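Local structure of nuclear polyadenylated RNA-binding protein NAB2 (Saccharomyces cerevisiae, 2V75) at residues Val12-Lys17 / Glu33-Leu38; Lys17-Pro22 / Glu26-Val31; Glu46-Glu51 / Asn66-Ala71; Glu76-Gly81 / Glu85-Lys90. The protein binds mRNA poly(A) tails, protects them from the exosome and acts in tail-length control and in nuclear export, the latter requiring the N-terminal domain described here. All blocks are in the same frame, centred on the assembly; numbering follows the deposited sequence.

How the contacts relate
From the N terminus, helix 7-18 runs into a short loop and helix 28-40 returns to pack on it. Contact 2, between residues 17-22 and 26-31, closes that turn, and contact 1, between 12-17 and 33-38, closes a wider loop with contact 2 nested inside it; the two share Lys17. Contact 3 follows in series, joining helix 45-55 to helix 61-79 by residues 46-51 and 66-71. Contact 4 closes last, linking the end of helix 61-79 to helix 84-93. None cross along the chain. Helix 61-79 serves contacts 3 and 4, whose centres are about 18 Å apart, while helix 7-18 packs beside contacts 3 and 4 and so connects the two regions.

Contact 1 (Val12-Lys17 / Glu33-Leu38); sequences VIVAEK and EYIVLL
Val14 is the residue through which segment 12-17 of helix 7-18 meets Ile35 and Val36 of helix 28-40, in a small, wholly apolar contact burying about 120 Å². Along the first segment, Ile13 comes before it and faces another way, packing on Ala74 of helix 61-79 and Ile91 of helix 84-93. Val14 then turns its beta carbon toward helix 28-40 and divides its two methyls between two partners. CG1, which lies opposite the backbone N (chi1 174°) and beside the carbonyl carbon, meets the end of Ile35, with Val14 CG1 and Ile35 CD1 3.8 Å apart. The isoleucine reaches this far because its chain is extended beyond CG1 (chi2 176°), and the two side chains cross obliquely. The other methyl, CG2, sits beside the backbone N and faces Val36 more loosely, with 4.3 Å between Val14 CG2 and Val36 CG2. Only methyl groups touch, while the alpha carbons of Val14 and Ile35 stay 7.9 Å apart: one valine bridges the helices by resting against two consecutive residues of its neighbour. Around Val14, the backbone bonds from Glu16 N to Val12 O (2.9 Å) and from Lys17 N to Ile13 O (3.1 Å) keep the helix regular, and Glu16 forms a salt bridge with Arg92. The surroundings are helical as well: Val14 also packs on Ala71 and Ile35 on Val67, both of helix 61-79, while Ile35 touches Leu52 of helix 45-55, placing the contact near the centre of the domain, against both helices.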
loop_
_atom_site.group_PDB
_atom_site.type_symbol
_atom_site.label_atom_id
_atom_site.label_comp_id
_atom_site.label_asym_id
_atom_site.label_seq_id
_atom_site.Cartn_x
_atom_site.Cartn_y
_atom_site.Cartn_z
ATOM N N VAL A 12 6.991 4.080 2.113
ATOM C CA VAL A 12 7.712 4.175 0.826
ATOM C C VAL A 12 7.282 3.071 -0.119
ATOM O O VAL A 12 6.954 3.298 -1.284
ATOM C CB VAL A 12 9.221 4.121 1.004
ATOM C CG1 VAL A 12 9.913 3.889 -0.345
ATOM C CG2 VAL A 12 9.762 5.414 1.637
ATOM N N ILE A 13 7.130 1.861 0.406
ATOM C CA ILE A 13 6.761 0.711 -0.433
ATOM C C ILE A 13 5.369 0.860 -0.991
ATOM O O ILE A 13 5.100 0.575 -2.156
ATOM C CB ILE A 13 6.861 -0.611 0.353
ATOM C CG1 ILE A 13 8.334 -1.003 0.496
ATOM C CG2 ILE A 13 6.055 -1.744 -0.319
ATOM C CD1 ILE A 13 8.522 -2.088 1.599
ATOM N N VAL A 14 4.469 1.379 -0.178
ATOM C CA VAL A 14 3.098 1.651 -0.657
ATOM C C VAL A 14 3.055 2.745 -1.744
ATOM O O VAL A 14 2.406 2.571 -2.779
ATOM C CB VAL A 14 2.176 1.952 0.544
ATOM C CG1 VAL A 14 0.739 2.384 0.074
ATOM C CG2 VAL A 14 2.041 0.724 1.436
ATOM N N ALA A 15 3.759 3.845 -1.507
ATOM C CA ALA A 15 3.964 4.872 -2.524
ATOM C C ALA A 15 4.518 4.316 -3.839
ATOM O O ALA A 15 4.108 4.748 -4.908
ATOM C CB ALA A 15 4.840 6.029 -1.963
ATOM N N GLU A 16 5.467 3.386 -3.775
ATOM C CA GLU A 16 6.046 2.827 -4.986
ATOM C C GLU A 16 4.979 2.054 -5.773
ATOM O O GLU A 16 4.913 2.117 -7.016
ATOM C CB GLU A 16 7.242 1.926 -4.649
ATOM C CG GLU A 16 8.371 2.659 -4.037
ATOM C CD GLU A 16 9.097 3.564 -5.004
ATOM O OE1 GLU A 16 9.226 3.264 -6.216
ATOM O OE2 GLU A 16 9.710 4.530 -4.513
ATOM N N LYS A 17 4.159 1.333 -5.034
ATOM C CA LYS A 17 3.059 0.554 -5.638
ATOM C C LYS A 17 2.040 1.484 -6.288
ATOM O O LYS A 17 1.699 1.334 -7.471
ATOM C CB LYS A 17 2.426 -0.332 -4.589
ATOM C CG LYS A 17 1.212 -1.170 -5.075
ATOM C CD LYS A 17 1.570 -2.192 -6.095
ATOM C CE LYS A 17 0.289 -2.975 -6.432
ATOM N NZ LYS A 17 0.548 -4.168 -7.228
ATOM N N GLU A 33 0.317 7.240 3.473
ATOM C CA GLU A 33 0.288 7.463 4.918
ATOM C C GLU A 33 -1.007 6.924 5.510
ATOM O O GLU A 33 -1.012 6.389 6.628
ATOM C CB GLU A 33 0.432 8.943 5.220
ATOM C CG GLU A 33 1.874 9.435 5.066
ATOM C CD GLU A 33 2.588 9.623 6.401
ATOM O OE1 GLU A 33 2.010 9.278 7.463
ATOM O OE2 GLU A 33 3.723 10.161 6.384
ATOM N N TYR A 34 -2.100 7.129 4.793
ATOM C CA TYR A 34 -3.404 6.736 5.319
ATOM C C TYR A 34 -3.436 5.206 5.379
ATOM O O TYR A 34 -3.884 4.629 6.375
ATOM C CB TYR A 34 -4.538 7.210 4.427
ATOM C CG TYR A 34 -5.853 7.346 5.123
ATOM C CD1 TYR A 34 -6.236 8.521 5.709
ATOM C CD2 TYR A 34 -6.711 6.281 5.244
ATOM C CE1 TYR A 34 -7.463 8.637 6.376
ATOM C CE2 TYR A 34 -7.903 6.393 5.910
ATOM C CZ TYR A 34 -8.281 7.551 6.494
ATOM O OH TYR A 34 -9.514 7.537 7.135
ATOM N N ILE A 35 -2.965 4.564 4.326
ATOM C CA ILE A 35 -2.904 3.099 4.293
ATOM C C ILE A 35 -2.096 2.508 5.451
ATOM O O ILE A 35 -2.554 1.622 6.175
ATOM C CB ILE A 35 -2.441 2.557 2.925
ATOM C CG1 ILE A 35 -3.517 2.852 1.863
ATOM C CG2 ILE A 35 -2.071 1.049 3.054
ATOM C CD1 ILE A 35 -3.077 2.437 0.446
ATOM N N VAL A 36 -0.931 3.070 5.698
ATOM C CA VAL A 36 -0.098 2.584 6.766
ATOM C C VAL A 36 -0.701 2.853 8.129
ATOM O O VAL A 36 -0.580 2.022 9.010
ATOM C CB VAL A 36 1.300 3.162 6.606
ATOM C CG1 VAL A 36 2.145 2.921 7.865
ATOM C CG2 VAL A 36 1.895 2.592 5.310
ATOM N N LEU A 37 -1.391 3.981 8.306
ATOM C CA LEU A 37 -2.139 4.246 9.521
ATOM C C LEU A 37 -3.176 3.139 9.769
ATOM O O LEU A 37 -3.328 2.692 10.928
ATOM C CB LEU A 37 -2.860 5.602 9.428
ATOM C CG LEU A 37 -3.814 5.987 10.552
ATOM C CD1 LEU A 37 -3.072 6.319 11.828
ATOM C CD2 LEU A 37 -4.681 7.179 10.149
ATOM N N LEU A 38 -3.900 2.762 8.722
ATOM C CA LEU A 38 -4.978 1.760 8.860
ATOM C C LEU A 38 -4.359 0.394 9.209
ATOM O O LEU A 38 -4.856 -0.309 10.059
ATOM C CB LEU A 38 -5.779 1.676 7.564
ATOM C CG LEU A 38 -6.671 2.910 7.308
ATOM C CD1 LEU A 38 -7.242 2.866 5.900
ATOM C CD2 LEU A 38 -7.716 3.018 8.424
#

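Contact 2 (Lys17-Pro22 / Glu26-Val31); sequences KLAGIP and EDIKYV
Leu18 presses one methyl, CD1, into the first turn of helix 28-40, where it lies 3.7 Å from Val31 CG1 and equally close to the carbonyl O of Ile28. Its CB lies against the branch methyl of Ile28, with 4.0 Å between Leu18 CB and Ile28 CG2. The other arm of Ile28, extended through CG1 (chi2 166°), carries CD1 past Leu18 to the backbone of the next residue, 3.9 Å from Ala19 CA. Ile28 thus lies along Leu18 and Ala19, and an alanine here would probably open a gap beside Leu18 CB and remove the methyl resting on Ala19. In the next shell, a type I turn from Leu18 to Ile21, closed by Ile21 N and Leu18 O at 3.1 Å, leads the chain away. Asp27 N-caps the returning helix: its OD1 accepts a hydrogen bond from Tyr30 N at 3.0 Å, from above the carboxylate plane, which probably helps hold the first turn, from which Ile28 and Val31 project. Phe24 and Val67 pack on Leu18, and Phe56 on Val31. The chemistry is divided, with aliphatic groups alone making the side-chain grip across the helix-loop-helix turn, while the polar cap and turn bonds are spent within each arm.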
loop_
_atom_site.group_PDB
_atom_site.type_symbol
_atom_site.label_atom_id
_atom_site.label_comp_id
_atom_site.label_asym_id
_atom_site.label_seq_id
_atom_site.Cartn_x
_atom_site.Cartn_y
_atom_site.Cartn_z
ATOM N N LYS A 17 4.159 1.333 -5.034
ATOM C CA LYS A 17 3.059 0.554 -5.638
ATOM C C LYS A 17 2.040 1.484 -6.288
ATOM O O LYS A 17 1.699 1.334 -7.471
ATOM C CB LYS A 17 2.426 -0.332 -4.589
ATOM C CG LYS A 17 1.212 -1.170 -5.075
ATOM C CD LYS A 17 1.570 -2.192 -6.095
ATOM C CE LYS A 17 0.289 -2.975 -6.432
ATOM N NZ LYS A 17 0.548 -4.168 -7.228
ATOM N N LEU A 18 1.622 2.504 -5.541
ATOM C CA LEU A 18 0.704 3.540 -6.066
ATOM C C LEU A 18 1.232 4.236 -7.319
ATOM O O LEU A 18 0.505 4.510 -8.295
ATOM C CB LEU A 18 0.411 4.537 -4.953
ATOM C CG LEU A 18 -0.333 4.013 -3.721
ATOM C CD1 LEU A 18 -0.420 5.205 -2.721
ATOM C CD2 LEU A 18 -1.717 3.458 -4.113
ATOM N N ALA A 19 2.533 4.520 -7.341
ATOM C CA ALA A 19 3.104 5.212 -8.477
ATOM C C ALA A 19 2.992 4.427 -9.778
ATOM O O ALA A 19 3.223 4.990 -10.862
ATOM C CB ALA A 19 4.591 5.546 -8.227
ATOM N N GLY A 20 2.772 3.128 -9.674
ATOM C CA GLY A 20 2.774 2.267 -10.868
ATOM C C GLY A 20 1.378 2.044 -11.434
ATOM O O GLY A 20 1.202 1.396 -12.473
ATOM N N ILE A 21 0.387 2.633 -10.781
ATOM C CA ILE A 21 -1.015 2.461 -11.184
ATOM C C ILE A 21 -1.411 3.454 -12.268
ATOM O O ILE A 21 -1.390 4.678 -12.067
ATOM C CB ILE A 21 -1.971 2.640 -9.974
ATOM C CG1 ILE A 21 -1.642 1.593 -8.922
ATOM C CG2 ILE A 21 -3.432 2.717 -10.457
ATOM C CD1 ILE A 21 -2.390 1.789 -7.608
ATOM N N PRO A 22 -1.793 2.927 -13.441
ATOM C CA PRO A 22 -2.164 3.854 -14.486
ATOM C C PRO A 22 -3.374 4.665 -14.065
ATOM O O PRO A 22 -4.293 4.124 -13.464
ATOM C CB PRO A 22 -2.483 2.943 -15.685
ATOM C CG PRO A 22 -1.809 1.625 -15.378
ATOM C CD PRO A 22 -1.885 1.517 -13.876
ATOM N N GLU A 26 -4.506 10.637 -7.296
ATOM C CA GLU A 26 -4.613 11.099 -5.922
ATOM C C GLU A 26 -3.232 11.389 -5.330
ATOM O O GLU A 26 -2.216 10.979 -5.867
ATOM C CB GLU A 26 -5.340 10.016 -5.124
ATOM C CG GLU A 26 -6.720 9.640 -5.696
ATOM C CD GLU A 26 -7.816 10.548 -5.166
ATOM O OE1 GLU A 26 -7.489 11.682 -4.739
ATOM O OE2 GLU A 26 -8.988 10.113 -5.166
ATOM N N ASP A 27 -3.183 12.085 -4.200
ATOM C CA ASP A 27 -1.925 12.437 -3.559
ATOM C C ASP A 27 -1.325 11.139 -3.042
ATOM O O ASP A 27 -1.875 10.532 -2.102
ATOM C CB ASP A 27 -2.280 13.428 -2.446
ATOM C CG ASP A 27 -1.094 13.918 -1.665
ATOM O OD1 ASP A 27 -0.100 13.189 -1.464
ATOM O OD2 ASP A 27 -1.176 15.065 -1.197
ATOM N N ILE A 28 -0.210 10.694 -3.652
ATOM C CA ILE A 28 0.346 9.373 -3.337
ATOM C C ILE A 28 0.854 9.334 -1.899
ATOM O O ILE A 28 0.577 8.378 -1.209
ATOM C CB ILE A 28 1.452 8.988 -4.333
ATOM C CG1 ILE A 28 0.819 8.572 -5.659
ATOM C CG2 ILE A 28 2.315 7.861 -3.819
ATOM C CD1 ILE A 28 1.894 8.510 -6.801
ATOM N N LYS A 29 1.545 10.377 -1.463
ATOM C CA LYS A 29 2.197 10.408 -0.155
ATOM C C LYS A 29 1.088 10.299 0.896
ATOM O O LYS A 29 1.202 9.550 1.867
ATOM C CB LYS A 29 2.980 11.686 0.004
ATOM C CG LYS A 29 3.874 11.735 1.234
ATOM C CD LYS A 29 4.755 13.001 1.295
ATOM C CE LYS A 29 6.043 12.852 0.483
ATOM N NZ LYS A 29 6.738 11.570 0.807
ATOM N N TYR A 30 -0.013 11.006 0.664
ATOM C CA TYR A 30 -1.118 10.974 1.635
ATOM C C TYR A 30 -1.802 9.630 1.667
ATOM O O TYR A 30 -2.021 9.099 2.766
ATOM C CB TYR A 30 -2.167 12.024 1.304
ATOM C CG TYR A 30 -3.379 11.980 2.225
ATOM C CD1 TYR A 30 -3.278 12.405 3.532
ATOM C CD2 TYR A 30 -4.622 11.542 1.784
ATOM C CE1 TYR A 30 -4.395 12.403 4.374
ATOM C CE2 TYR A 30 -5.748 11.518 2.636
ATOM C CZ TYR A 30 -5.607 11.937 3.941
ATOM O OH TYR A 30 -6.693 11.985 4.807
ATOM N N VAL A 31 -2.156 9.095 0.492
ATOM C CA VAL A 31 -2.782 7.752 0.405
ATOM C C VAL A 31 -1.855 6.719 1.085
ATOM O O VAL A 31 -2.314 5.888 1.881
ATOM C CB VAL A 31 -3.162 7.349 -1.031
ATOM C CG1 VAL A 31 -3.708 5.897 -1.101
ATOM C CG2 VAL A 31 -4.160 8.338 -1.665
#

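Contact 3 (Glu46-Glu51 / Asn66-Ala71); sequences ESVVDE and NVVQTA
Val48 and Val49 of helix 45-55 both pack against Val68 of helix 61-79, and every contact between the segments is apolar. Val48 CG1, placed opposite its backbone N (chi1 174°), touches Val68 CG2 at 3.7 Å. Val49 comes in with its other methyl, the one beside the backbone N, so that Val49 CG2 stands 3.7 Å from Val68 CB. Both pairs meet aslant and, consistent with the small size of the chains, the helices approach closely, with 6.7 Å between the alpha carbons of Val49 and Val68. Replacing Val68 with a glycine would probably leave Val48 CG1 and Val49 CG2 without their shared partner and open a gap between the helices.

No polar bond joins the two segments. Asn66 O is gripped twice, by Thr70 N at 3.0 Å and by Thr70 OG1 at 2.8 Å, from opposite faces of its carbonyl plane. Asn66 OD1 bonds to Lys17 NZ and Glu51 to Tyr34 OH, while the Asp50-Arg61 salt bridge links helices 45-55 and 61-79. Val45 and Leu52 also pack on Val68. With all three valines buried, cohesion here rests on shape and the exclusion of water, and polar groups act at the margins, within and between helices.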
loop_
_atom_site.group_PDB
_atom_site.type_symbol
_atom_site.label_atom_id
_atom_site.label_comp_id
_atom_site.label_asym_id
_atom_site.label_seq_id
_atom_site.Cartn_x
_atom_site.Cartn_y
_atom_site.Cartn_z
ATOM N N GLU A 46 -10.116 -6.435 4.376
ATOM C CA GLU A 46 -11.429 -5.901 4.036
ATOM C C GLU A 46 -11.754 -4.512 4.612
ATOM O O GLU A 46 -12.208 -3.641 3.872
ATOM C CB GLU A 46 -12.490 -6.881 4.529
ATOM C CG GLU A 46 -12.161 -7.556 5.908
ATOM C CD GLU A 46 -11.509 -8.969 5.828
ATOM O OE1 GLU A 46 -10.327 -9.115 5.387
ATOM O OE2 GLU A 46 -12.222 -9.923 6.250
ATOM N N SER A 47 -11.454 -4.303 5.893
ATOM C CA SER A 47 -11.697 -3.024 6.570
ATOM C C SER A 47 -10.803 -1.933 6.003
ATOM O O SER A 47 -11.200 -0.778 5.875
ATOM C CB SER A 47 -11.552 -3.126 8.097
ATOM O OG SER A 47 -10.210 -2.883 8.539
ATOM N N VAL A 48 -9.580 -2.257 5.639
ATOM C CA VAL A 48 -8.717 -1.247 5.070
ATOM C C VAL A 48 -9.223 -0.896 3.652
ATOM O O VAL A 48 -9.247 0.271 3.274
ATOM C CB VAL A 48 -7.237 -1.665 5.068
ATOM C CG1 VAL A 48 -6.382 -0.636 4.330
ATOM C CG2 VAL A 48 -6.808 -1.988 6.537
ATOM N N VAL A 49 -9.590 -1.894 2.866
ATOM C CA VAL A 49 -10.070 -1.617 1.502
ATOM C C VAL A 49 -11.360 -0.803 1.540
ATOM O O VAL A 49 -11.486 0.247 0.885
ATOM C CB VAL A 49 -10.226 -2.911 0.716
ATOM C CG1 VAL A 49 -10.811 -2.626 -0.685
ATOM C CG2 VAL A 49 -8.844 -3.555 0.550
ATOM N N ASP A 50 -12.272 -1.256 2.379
ATOM C CA ASP A 50 -13.506 -0.515 2.664
ATOM C C ASP A 50 -13.262 0.974 2.967
ATOM O O ASP A 50 -13.922 1.828 2.385
ATOM C CB ASP A 50 -14.235 -1.129 3.856
ATOM C CG ASP A 50 -14.983 -2.366 3.508
ATOM O OD1 ASP A 50 -15.125 -2.640 2.291
ATOM O OD2 ASP A 50 -15.454 -3.037 4.466
ATOM N N GLU A 51 -12.327 1.284 3.870
ATOM C CA GLU A 51 -12.092 2.638 4.310
ATOM C C GLU A 51 -11.536 3.430 3.140
ATOM O O GLU A 51 -11.980 4.556 2.901
ATOM C CB GLU A 51 -11.182 2.698 5.550
ATOM C CG GLU A 51 -10.633 4.050 5.952
ATOM C CD GLU A 51 -11.538 4.826 6.905
ATOM O OE1 GLU A 51 -12.753 4.524 6.922
ATOM O OE2 GLU A 51 -11.022 5.719 7.623
ATOM N N ASN A 66 -5.599 -4.793 -4.467
ATOM C CA ASN A 66 -4.243 -5.146 -4.832
ATOM C C ASN A 66 -3.203 -4.391 -4.019
ATOM O O ASN A 66 -2.220 -4.991 -3.576
ATOM C CB ASN A 66 -4.029 -4.871 -6.295
ATOM C CG ASN A 66 -2.627 -5.283 -6.739
ATOM O OD1 ASN A 66 -1.877 -4.496 -7.316
ATOM N ND2 ASN A 66 -2.281 -6.550 -6.469
ATOM N N VAL A 67 -3.411 -3.096 -3.860
ATOM C CA VAL A 67 -2.475 -2.224 -3.146
ATOM C C VAL A 67 -2.453 -2.671 -1.696
ATOM O O VAL A 67 -1.377 -2.842 -1.116
ATOM C CB VAL A 67 -2.839 -0.757 -3.215
ATOM C CG1 VAL A 67 -1.910 0.080 -2.261
ATOM C CG2 VAL A 67 -2.778 -0.276 -4.695
ATOM N N VAL A 68 -3.633 -2.847 -1.116
ATOM C CA VAL A 68 -3.709 -3.312 0.282
ATOM C C VAL A 68 -3.047 -4.706 0.511
ATOM O O VAL A 68 -2.273 -4.933 1.479
ATOM C CB VAL A 68 -5.166 -3.193 0.825
ATOM C CG1 VAL A 68 -5.241 -3.861 2.182
ATOM C CG2 VAL A 68 -5.628 -1.690 0.861
ATOM N N GLN A 69 -3.371 -5.686 -0.325
ATOM C CA GLN A 69 -2.713 -6.992 -0.327
ATOM C C GLN A 69 -1.195 -6.868 -0.375
ATOM O O GLN A 69 -0.463 -7.484 0.384
ATOM C CB GLN A 69 -3.260 -7.810 -1.512
ATOM C CG GLN A 69 -4.672 -8.237 -1.278
ATOM C CD GLN A 69 -5.245 -9.013 -2.460
ATOM O OE1 GLN A 69 -4.577 -9.134 -3.486
ATOM N NE2 GLN A 69 -6.472 -9.495 -2.321
ATOM N N THR A 70 -0.688 -6.024 -1.266
ATOM C CA THR A 70 0.739 -5.854 -1.386
ATOM C C THR A 70 1.360 -5.229 -0.129
ATOM O O THR A 70 2.420 -5.674 0.328
ATOM C CB THR A 70 1.053 -4.905 -2.548
ATOM O OG1 THR A 70 0.560 -5.498 -3.739
ATOM C CG2 THR A 70 2.564 -4.588 -2.665
ATOM N N ALA A 71 0.643 -4.301 0.470
ATOM C CA ALA A 71 1.097 -3.644 1.686
ATOM C C ALA A 71 1.225 -4.669 2.811
ATOM O O ALA A 71 2.231 -4.683 3.481
ATOM C CB ALA A 71 0.105 -2.558 2.121
#

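Contact 4 (Glu76-Gly81 / Glu85-Lys90); sequences EALQQG and ENIVSK
Ile87 gives the most surface to this contact, reaching from helix 84-93 to set its end methyl against Leu78 and Ala77 near the close of helix 61-79. Its side chain is fully extended beyond CG1 (chi2 -179°), which carries CD1 out to span a gap of 8.3 Å between the alpha carbons of Ala77 and Ile87. That single methyl does all the touching from its side. On Leu78 it meets the branch point and one arm together, with Ile87 CD1 3.8 Å from both Leu78 CG and Leu78 CD2, the two side chains lying askew. The leucine's beta carbon does not itself face the other helix, but the end of the side chain bends closer. Ala77 adds its CB, 3.9 Å from Ile87 CD1, so the methyl rests against two neighbouring residues of one helix. Ile13 of helix 7-18 packs on both Leu78 and Ile87, and Tyr6 also packs on Leu78.

Beyond the aliphatic contact, helix 61-79 finishes in a Schellman motif at Gly81, whose backbone angles (phi 100°) would press a beta carbon against the carbonyl O of Gln80. Just before it, Gln80 NE2 donates to the anti lone pair of Glu76 OE2 at 2.7 Å, tying two side chains at the end of the helix, four residues apart. Two successive helices joined by a short loop and packed through aliphatic side chains fit the all-helical fold of this Nab2 N-terminal domain, which probably belongs with the PWI-like folds.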
loop_
_atom_site.group_PDB
_atom_site.type_symbol
_atom_site.label_atom_id
_atom_site.label_comp_id
_atom_site.label_asym_id
_atom_site.label_seq_id
_atom_site.Cartn_x
_atom_site.Cartn_y
_atom_site.Cartn_z
ATOM N N GLU A 76 4.875 -8.138 6.246
ATOM C CA GLU A 76 5.256 -9.424 6.743
ATOM C C GLU A 76 6.659 -9.740 6.290
ATOM O O GLU A 76 7.505 -10.139 7.083
ATOM C CB GLU A 76 4.289 -10.501 6.242
ATOM C CG GLU A 76 4.644 -11.889 6.741
ATOM C CD GLU A 76 4.761 -11.983 8.261
ATOM O OE1 GLU A 76 3.989 -11.321 8.994
ATOM O OE2 GLU A 76 5.593 -12.790 8.709
ATOM N N ALA A 77 6.934 -9.481 5.012
ATOM C CA ALA A 77 8.255 -9.713 4.441
ATOM C C ALA A 77 9.326 -8.932 5.172
ATOM O O ALA A 77 10.367 -9.458 5.559
ATOM C CB ALA A 77 8.277 -9.390 2.961
ATOM N N LEU A 78 9.063 -7.650 5.396
ATOM C CA LEU A 78 9.949 -6.863 6.208
ATOM C C LEU A 78 10.235 -7.473 7.600
ATOM O O LEU A 78 11.404 -7.537 8.009
ATOM C CB LEU A 78 9.382 -5.462 6.362
ATOM C CG LEU A 78 9.401 -4.586 5.102
ATOM C CD1 LEU A 78 8.563 -3.367 5.423
ATOM C CD2 LEU A 78 10.875 -4.196 4.741
ATOM N N GLN A 79 9.185 -7.869 8.323
ATOM C CA GLN A 79 9.320 -8.541 9.633
ATOM C C GLN A 79 10.160 -9.823 9.593
ATOM O O GLN A 79 10.844 -10.174 10.556
ATOM C CB GLN A 79 7.928 -8.815 10.229
ATOM C CG GLN A 79 7.229 -7.555 10.774
ATOM C CD GLN A 79 5.721 -7.713 10.955
ATOM O OE1 GLN A 79 5.094 -8.599 10.369
ATOM N NE2 GLN A 79 5.128 -6.840 11.766
ATOM N N GLN A 80 10.148 -10.510 8.459
ATOM C CA GLN A 80 10.938 -11.711 8.283
ATOM C C GLN A 80 12.359 -11.365 7.860
ATOM O O GLN A 80 13.194 -12.246 7.685
ATOM C CB GLN A 80 10.253 -12.606 7.259
ATOM C CG GLN A 80 8.898 -13.057 7.741
ATOM C CD GLN A 80 8.199 -13.953 6.727
ATOM O OE1 GLN A 80 8.761 -14.293 5.682
ATOM N NE2 GLN A 80 6.965 -14.339 7.036
ATOM N N GLY A 81 12.633 -10.075 7.690
ATOM C CA GLY A 81 13.998 -9.606 7.484
ATOM C C GLY A 81 14.366 -9.315 6.044
ATOM O O GLY A 81 15.534 -9.032 5.744
ATOM N N GLU A 85 14.782 -2.395 -0.043
ATOM C CA GLU A 85 15.274 -2.265 -1.431
ATOM C C GLU A 85 14.761 -3.376 -2.323
ATOM O O GLU A 85 14.253 -3.112 -3.409
ATOM C CB GLU A 85 16.805 -2.309 -1.487
ATOM C CG GLU A 85 17.382 -0.981 -1.113
ATOM C CD GLU A 85 18.919 -1.075 -1.155
ATOM O OE1 GLU A 85 19.526 -1.272 -2.300
ATOM O OE2 GLU A 85 19.491 -0.919 -0.009
ATOM N N ASN A 86 14.924 -4.620 -1.857
ATOM C CA ASN A 86 14.547 -5.794 -2.632
ATOM C C ASN A 86 13.050 -5.731 -2.927
ATOM O O ASN A 86 12.593 -6.048 -4.041
ATOM C CB ASN A 86 14.868 -7.110 -1.892
ATOM C CG ASN A 86 16.358 -7.426 -1.806
ATOM O OD1 ASN A 86 16.783 -8.153 -0.889
ATOM N ND2 ASN A 86 17.158 -6.909 -2.764
ATOM N N ILE A 87 12.280 -5.287 -1.930
ATOM C CA ILE A 87 10.842 -5.196 -2.083
ATOM C C ILE A 87 10.437 -4.120 -3.102
ATOM O O ILE A 87 9.603 -4.345 -3.977
ATOM C CB ILE A 87 10.131 -4.997 -0.715
ATOM C CG1 ILE A 87 10.439 -6.180 0.222
ATOM C CG2 ILE A 87 8.648 -4.745 -0.961
ATOM C CD1 ILE A 87 9.764 -6.068 1.575
ATOM N N VAL A 88 11.058 -2.954 -2.982
ATOM C CA VAL A 88 10.929 -1.890 -3.976
ATOM C C VAL A 88 11.312 -2.355 -5.388
ATOM O O VAL A 88 10.570 -2.102 -6.324
ATOM C CB VAL A 88 11.800 -0.693 -3.586
ATOM C CG1 VAL A 88 11.840 0.354 -4.726
ATOM C CG2 VAL A 88 11.280 -0.008 -2.310
ATOM N N SER A 89 12.440 -3.053 -5.532
ATOM C CA SER A 89 12.849 -3.509 -6.853
ATOM C C SER A 89 11.769 -4.423 -7.473
ATOM O O SER A 89 11.480 -4.301 -8.656
ATOM C CB SER A 89 14.258 -4.153 -6.834
ATOM O OG SER A 89 15.211 -3.175 -7.258
ATOM N N LYS A 90 11.133 -5.265 -6.666
ATOM C CA LYS A 90 10.082 -6.177 -7.131
ATOM C C LYS A 90 8.854 -5.386 -7.610
ATOM O O LYS A 90 8.288 -5.685 -8.667
ATOM C CB LYS A 90 9.684 -7.159 -6.015
ATOM C CG LYS A 90 10.642 -8.361 -5.795
ATOM C CD LYS A 90 10.298 -9.085 -4.491
ATOM C CE LYS A 90 11.500 -9.754 -3.823
ATOM N NZ LYS A 90 12.335 -10.480 -4.804
#